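PDB 4DF3: fibrillarin-like rRNA/tRNA 2'-O-methyltransferase from Aeropyrum pernix, which probably uses S-adenosyl-L-methionine to methylate ribose 2'-hydroxyls of rRNA and tRNA, at sites chosen by a guide RNA within box C/D particles. Local coordinates for residues M95-G100 with R123-I128; E146-L151 with F170-G175. The protein carries 2 engineered substitutions. All coordinates share one frame; numbering follows the deposited sequence.

Interaction 1: residues M95-G100 with R123-I128; sequences MSDIIG and RDRRNI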
# COMPACT_ATOMS: atom_id res chain seq x y z
N MET A 95 -3.71 5.16 -0.80
CA MET A 95 -4.59 4.25 -1.57
C MET A 95 -5.99 4.89 -1.63
O MET A 95 -6.62 4.92 -2.70
CB MET A 95 -4.69 2.88 -0.93
CG MET A 95 -3.44 2.14 -1.05
SD MET A 95 -3.68 0.64 -0.07
CE MET A 95 -2.26 -0.39 -0.41
N SER A 96 -6.44 5.45 -0.51
CA SER A 96 -7.78 6.09 -0.41
C SER A 96 -7.86 7.26 -1.42
O SER A 96 -8.87 7.35 -2.15
CB SER A 96 -8.06 6.55 1.05
OG SER A 96 -9.05 7.56 1.10
N ASP A 97 -6.79 8.09 -1.51
CA ASP A 97 -6.78 9.12 -2.55
C ASP A 97 -6.99 8.56 -3.98
O ASP A 97 -7.74 9.13 -4.76
CB ASP A 97 -5.48 9.93 -2.53
CG ASP A 97 -5.37 10.84 -1.31
OD1 ASP A 97 -6.41 11.20 -0.67
OD2 ASP A 97 -4.22 11.27 -1.00
N ILE A 98 -6.24 7.50 -4.33
CA ILE A 98 -6.24 6.95 -5.71
C ILE A 98 -7.55 6.30 -6.04
O ILE A 98 -8.12 6.55 -7.12
CB ILE A 98 -5.06 5.94 -5.86
CG1 ILE A 98 -3.76 6.77 -5.74
CG2 ILE A 98 -5.05 5.23 -7.21
CD1 ILE A 98 -2.54 5.84 -5.46
N ILE A 99 -8.04 5.49 -5.11
CA ILE A 99 -9.27 4.72 -5.39
C ILE A 99 -10.50 5.57 -5.44
O ILE A 99 -11.48 5.20 -6.12
CB ILE A 99 -9.51 3.52 -4.40
CG1 ILE A 99 -9.87 3.99 -3.00
CG2 ILE A 99 -8.28 2.58 -4.43
CD1 ILE A 99 -9.88 2.81 -1.94
N GLY A 100 -10.47 6.72 -4.75
CA GLY A 100 -11.57 7.71 -4.81
C GLY A 100 -12.80 7.25 -4.04
O GLY A 100 -12.78 6.23 -3.37
N ARG A 123 -10.99 9.55 10.30
CA ARG A 123 -12.35 9.93 10.68
C ARG A 123 -13.11 10.71 9.59
O ARG A 123 -14.34 10.79 9.63
CB ARG A 123 -12.30 10.78 11.98
CG ARG A 123 -13.63 11.29 12.53
CD ARG A 123 -13.51 11.85 13.97
NE ARG A 123 -13.08 10.81 14.91
CZ ARG A 123 -11.97 10.85 15.67
NH1 ARG A 123 -11.14 11.91 15.64
NH2 ARG A 123 -11.70 9.84 16.48
N ASP A 124 -12.41 11.32 8.66
CA ASP A 124 -13.09 12.02 7.57
C ASP A 124 -12.86 11.33 6.22
O ASP A 124 -13.29 11.82 5.17
CB ASP A 124 -12.61 13.48 7.46
CG ASP A 124 -13.00 14.37 8.66
OD1 ASP A 124 -13.97 14.13 9.41
OD2 ASP A 124 -12.31 15.38 8.83
N ARG A 125 -12.18 10.18 6.22
CA ARG A 125 -11.99 9.44 4.94
C ARG A 125 -12.92 8.28 4.92
O ARG A 125 -12.65 7.22 5.50
CB ARG A 125 -10.59 8.85 4.86
CG ARG A 125 -9.63 9.81 4.55
CD ARG A 125 -8.34 9.19 4.18
NE ARG A 125 -7.49 10.34 3.83
CZ ARG A 125 -7.23 10.74 2.58
NH1 ARG A 125 -7.74 10.07 1.59
NH2 ARG A 125 -6.44 11.83 2.33
N ARG A 126 -14.04 8.46 4.24
CA ARG A 126 -15.09 7.53 4.39
C ARG A 126 -15.03 6.35 3.44
O ARG A 126 -15.96 5.56 3.38
CB ARG A 126 -16.40 8.28 4.33
CG ARG A 126 -16.46 9.14 5.55
CD ARG A 126 -17.56 10.11 5.48
NE ARG A 126 -17.43 11.00 6.63
CZ ARG A 126 -18.28 11.98 6.89
NH1 ARG A 126 -19.29 12.20 6.08
NH2 ARG A 126 -18.06 12.76 7.95
N ASN A 127 -13.92 6.23 2.70
CA ASN A 127 -13.73 5.06 1.87
C ASN A 127 -12.73 4.12 2.55
O ASN A 127 -12.28 3.15 1.94
CB ASN A 127 -13.31 5.44 0.43
CG ASN A 127 -11.96 6.10 0.37
OD1 ASN A 127 -11.40 6.43 1.38
ND2 ASN A 127 -11.44 6.28 -0.82
N ILE A 128 -12.36 4.41 3.80
CA ILE A 128 -11.59 3.47 4.57
C ILE A 128 -12.47 2.81 5.65
O ILE A 128 -13.12 3.53 6.47
CB ILE A 128 -10.31 4.06 5.24
CG1 ILE A 128 -9.34 4.62 4.20
CG2 ILE A 128 -9.62 3.03 6.10
CD1 ILE A 128 -8.16 5.47 4.84

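Interaction 2: residues E146-L151 with F170-G175; sequences EGVDGL and FFLRDG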
# COMPACT_ATOMS: atom_id res chain seq x y z
N GLU A 146 -16.17 -7.86 1.55
CA GLU A 146 -16.61 -8.38 0.27
C GLU A 146 -15.42 -8.83 -0.59
O GLU A 146 -14.26 -8.75 -0.14
CB GLU A 146 -17.37 -7.24 -0.50
CG GLU A 146 -16.48 -6.02 -0.96
CD GLU A 146 -17.32 -4.90 -1.58
OE1 GLU A 146 -18.31 -5.20 -2.30
OE2 GLU A 146 -17.03 -3.73 -1.30
N GLY A 147 -15.70 -9.32 -1.79
CA GLY A 147 -14.69 -9.59 -2.81
C GLY A 147 -13.81 -8.36 -3.03
O GLY A 147 -14.29 -7.20 -3.17
N VAL A 148 -12.50 -8.57 -3.10
CA VAL A 148 -11.63 -7.44 -3.33
C VAL A 148 -10.85 -7.54 -4.62
O VAL A 148 -10.52 -8.63 -5.05
CB VAL A 148 -10.66 -7.27 -2.14
CG1 VAL A 148 -11.50 -6.84 -0.88
CG2 VAL A 148 -9.87 -8.55 -1.87
N ASP A 149 -10.53 -6.39 -5.17
CA ASP A 149 -9.72 -6.31 -6.38
C ASP A 149 -8.25 -6.55 -6.10
O ASP A 149 -7.50 -6.99 -7.00
CB ASP A 149 -9.88 -4.97 -7.00
CG ASP A 149 -11.33 -4.74 -7.45
OD1 ASP A 149 -11.71 -5.39 -8.41
OD2 ASP A 149 -12.05 -3.98 -6.81
N GLY A 150 -7.83 -6.26 -4.86
CA GLY A 150 -6.41 -6.38 -4.51
C GLY A 150 -6.26 -6.66 -3.00
O GLY A 150 -7.19 -6.38 -2.19
N LEU A 151 -5.12 -7.19 -2.66
CA LEU A 151 -4.78 -7.56 -1.27
C LEU A 151 -3.38 -7.00 -1.06
O LEU A 151 -2.47 -7.28 -1.78
CB LEU A 151 -4.82 -9.07 -1.09
CG LEU A 151 -4.62 -9.58 0.34
CD1 LEU A 151 -4.90 -11.09 0.30
CD2 LEU A 151 -3.25 -9.31 0.93
N PHE A 170 -10.37 -16.54 0.81
CA PHE A 170 -11.64 -16.01 1.21
C PHE A 170 -12.13 -14.84 0.37
O PHE A 170 -13.33 -14.75 0.08
CB PHE A 170 -11.60 -15.54 2.65
CG PHE A 170 -11.81 -16.62 3.64
CD1 PHE A 170 -13.10 -17.06 3.94
CD2 PHE A 170 -10.73 -17.17 4.30
CE1 PHE A 170 -13.30 -18.10 4.87
CE2 PHE A 170 -10.92 -18.22 5.25
CZ PHE A 170 -12.19 -18.66 5.54
N PHE A 171 -11.24 -13.96 -0.07
CA PHE A 171 -11.68 -12.62 -0.53
C PHE A 171 -11.21 -12.15 -1.92
O PHE A 171 -11.78 -11.22 -2.42
CB PHE A 171 -11.20 -11.53 0.47
CG PHE A 171 -11.69 -11.77 1.89
CD1 PHE A 171 -13.06 -11.83 2.16
CD2 PHE A 171 -10.79 -12.06 2.92
CE1 PHE A 171 -13.50 -12.10 3.52
CE2 PHE A 171 -11.18 -12.30 4.25
CZ PHE A 171 -12.58 -12.31 4.56
N LEU A 172 -10.08 -12.64 -2.39
CA LEU A 172 -9.45 -11.98 -3.53
C LEU A 172 -10.10 -12.45 -4.84
O LEU A 172 -10.19 -13.67 -5.08
CB LEU A 172 -7.92 -12.24 -3.54
CG LEU A 172 -7.09 -11.54 -4.65
CD1 LEU A 172 -7.16 -10.07 -4.41
CD2 LEU A 172 -5.60 -12.00 -4.52
N ARG A 173 -10.55 -11.50 -5.64
CA ARG A 173 -11.16 -11.84 -6.96
C ARG A 173 -10.18 -12.58 -7.82
O ARG A 173 -8.93 -12.48 -7.66
CB ARG A 173 -11.67 -10.58 -7.67
CG ARG A 173 -12.85 -9.90 -6.98
CD ARG A 173 -13.33 -8.70 -7.79
NE ARG A 173 -13.51 -9.05 -9.18
CZ ARG A 173 -14.69 -9.49 -9.67
NH1 ARG A 173 -15.74 -9.60 -8.85
NH2 ARG A 173 -14.77 -9.86 -10.96
N ASP A 174 -10.74 -13.34 -8.76
CA ASP A 174 -9.97 -13.96 -9.83
C ASP A 174 -9.17 -12.84 -10.56
O ASP A 174 -9.74 -11.83 -10.90
CB ASP A 174 -10.96 -14.68 -10.78
CG ASP A 174 -10.32 -15.11 -12.09
OD1 ASP A 174 -9.30 -15.80 -12.03
OD2 ASP A 174 -10.86 -14.74 -13.20
N GLY A 175 -7.86 -13.01 -10.64
CA GLY A 175 -6.91 -12.05 -11.23
C GLY A 175 -6.59 -10.85 -10.34
O GLY A 175 -5.88 -9.96 -10.79

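Interaction 1: residues M95-G100 with R123-I128
Ser96, Asp97 and Gly100 meet Arg125 and Asn127 in a buried polar contact between the C-terminal end of helix 90-99 and the loop that leads into strand 128-132. The Ser96 hydroxyl sits at its middle. OG lies anti to the backbone N (chi1 159°), which turns it to the loop. There Ser96 OG donates to a lone pair of Asn127 OD1 at 2.6 Å, in the carbonyl plane. Arg125 NH1 donates to Ser96 OG at 2.9 Å. The Arg125 chain is extended from CG to NE and brings the guanidinium to Asp97 end-on. Arg125 NH1 and NH2 both donate to Asp97 OD1, at 2.9 and 3.1 Å, and complete a salt bridge from one face of the carboxylate. The two planes are 57° apart. Asp97 OD2 has other mates, Thr30 and Arg53, so the acid also ties the helix to the N-terminal sheet. In this Rossmann-like methyltransferase domain, helix 90-99 follows strand 80-84, and Thr91 near its start binds S-adenosylmethionine. With an alanine at Arg125, Asp97 would probably lose its charged partner across the contact, and Ser96 OG the donor that NH1 gives it. Asn127 ND2 donates to Ser96 O at 3.1 Å and to Gly100 O at 2.9 Å, bridging the last helical turn and the residue after it. Gly100 N reaches Ser96 O from the other face of that carbonyl. Ile128 CG1 packs on Ser96 CB.

Interaction 2: residues E146-L151 with F170-G175
In the beta-alpha-beta crossover made by strand 148-153, helix 160-171 and the parallel strand 176-183, a short parallel bridge pairs Val148 with Leu172, where the chain leaves the helix and returns to the sheet. Two backbone bonds hold it. Val148 N donates to Phe171 O at 2.8 Å, and Arg173 N donates to Val148 O at 2.9 Å. Both are close to straight, at 164° and 171°. Phe171 O also receives a CA-H...O contact from Gly147. The side chains of Val148 and Leu172 lie on one face of the bridge. Leu172 carries CG anti to the backbone N (chi1 -177°), and its CD1 branch reaches over residues 148-151. Leu172 CD1 packs 4.0 Å from Val148 CG2. Leu172 CD1 also lies 3.8 Å from Gly150 CA and 4.2 Å from Leu151 CB. Val148 CG2 touches Phe171 CB as well. Arg173 lays its CG beside Val148 O, and Arg173 CD comes to 3.7 Å from Asp149 OD1. The Asp149 and Arg173 side chains lie side by side, pointing the same way, but the oxygen lies well out of the guanidinium plane. Any attraction is probably one of charge at a distance, not a salt bridge. Asp149 OD2 instead bonds to Arg80 N, while Glu146 forms a salt bridge with the Arg80 side chain. Val148 and Phe171 both touch Leu82 of strand 80-84, Leu151 packs on Asn167 and Ala168 of helix 160-171, and the backbone of Leu151 pairs with strand 176-183.

The chain first builds the N-terminal antiparallel sheet and then enters the Rossmann-like domain. Interaction 1 closes a loop through strand 104-109 and helix 112-121, so the end of one helix meets the approach to the edge strand 128-132. The chain runs on through that strand. Interaction 2 then closes a second loop, through strand 148-153 and helix 160-171, just before strand 176-183. The two loops follow in series and neither nest nor cross. The centres of interactions 1 and 2 lie about 18 Å apart, and the nearest atoms of interactions 1 and 2 are about 7 Å apart, without touching. Strands 104-109 and 80-84 stand between strands 128-132 and 148-153 in the shared sheet.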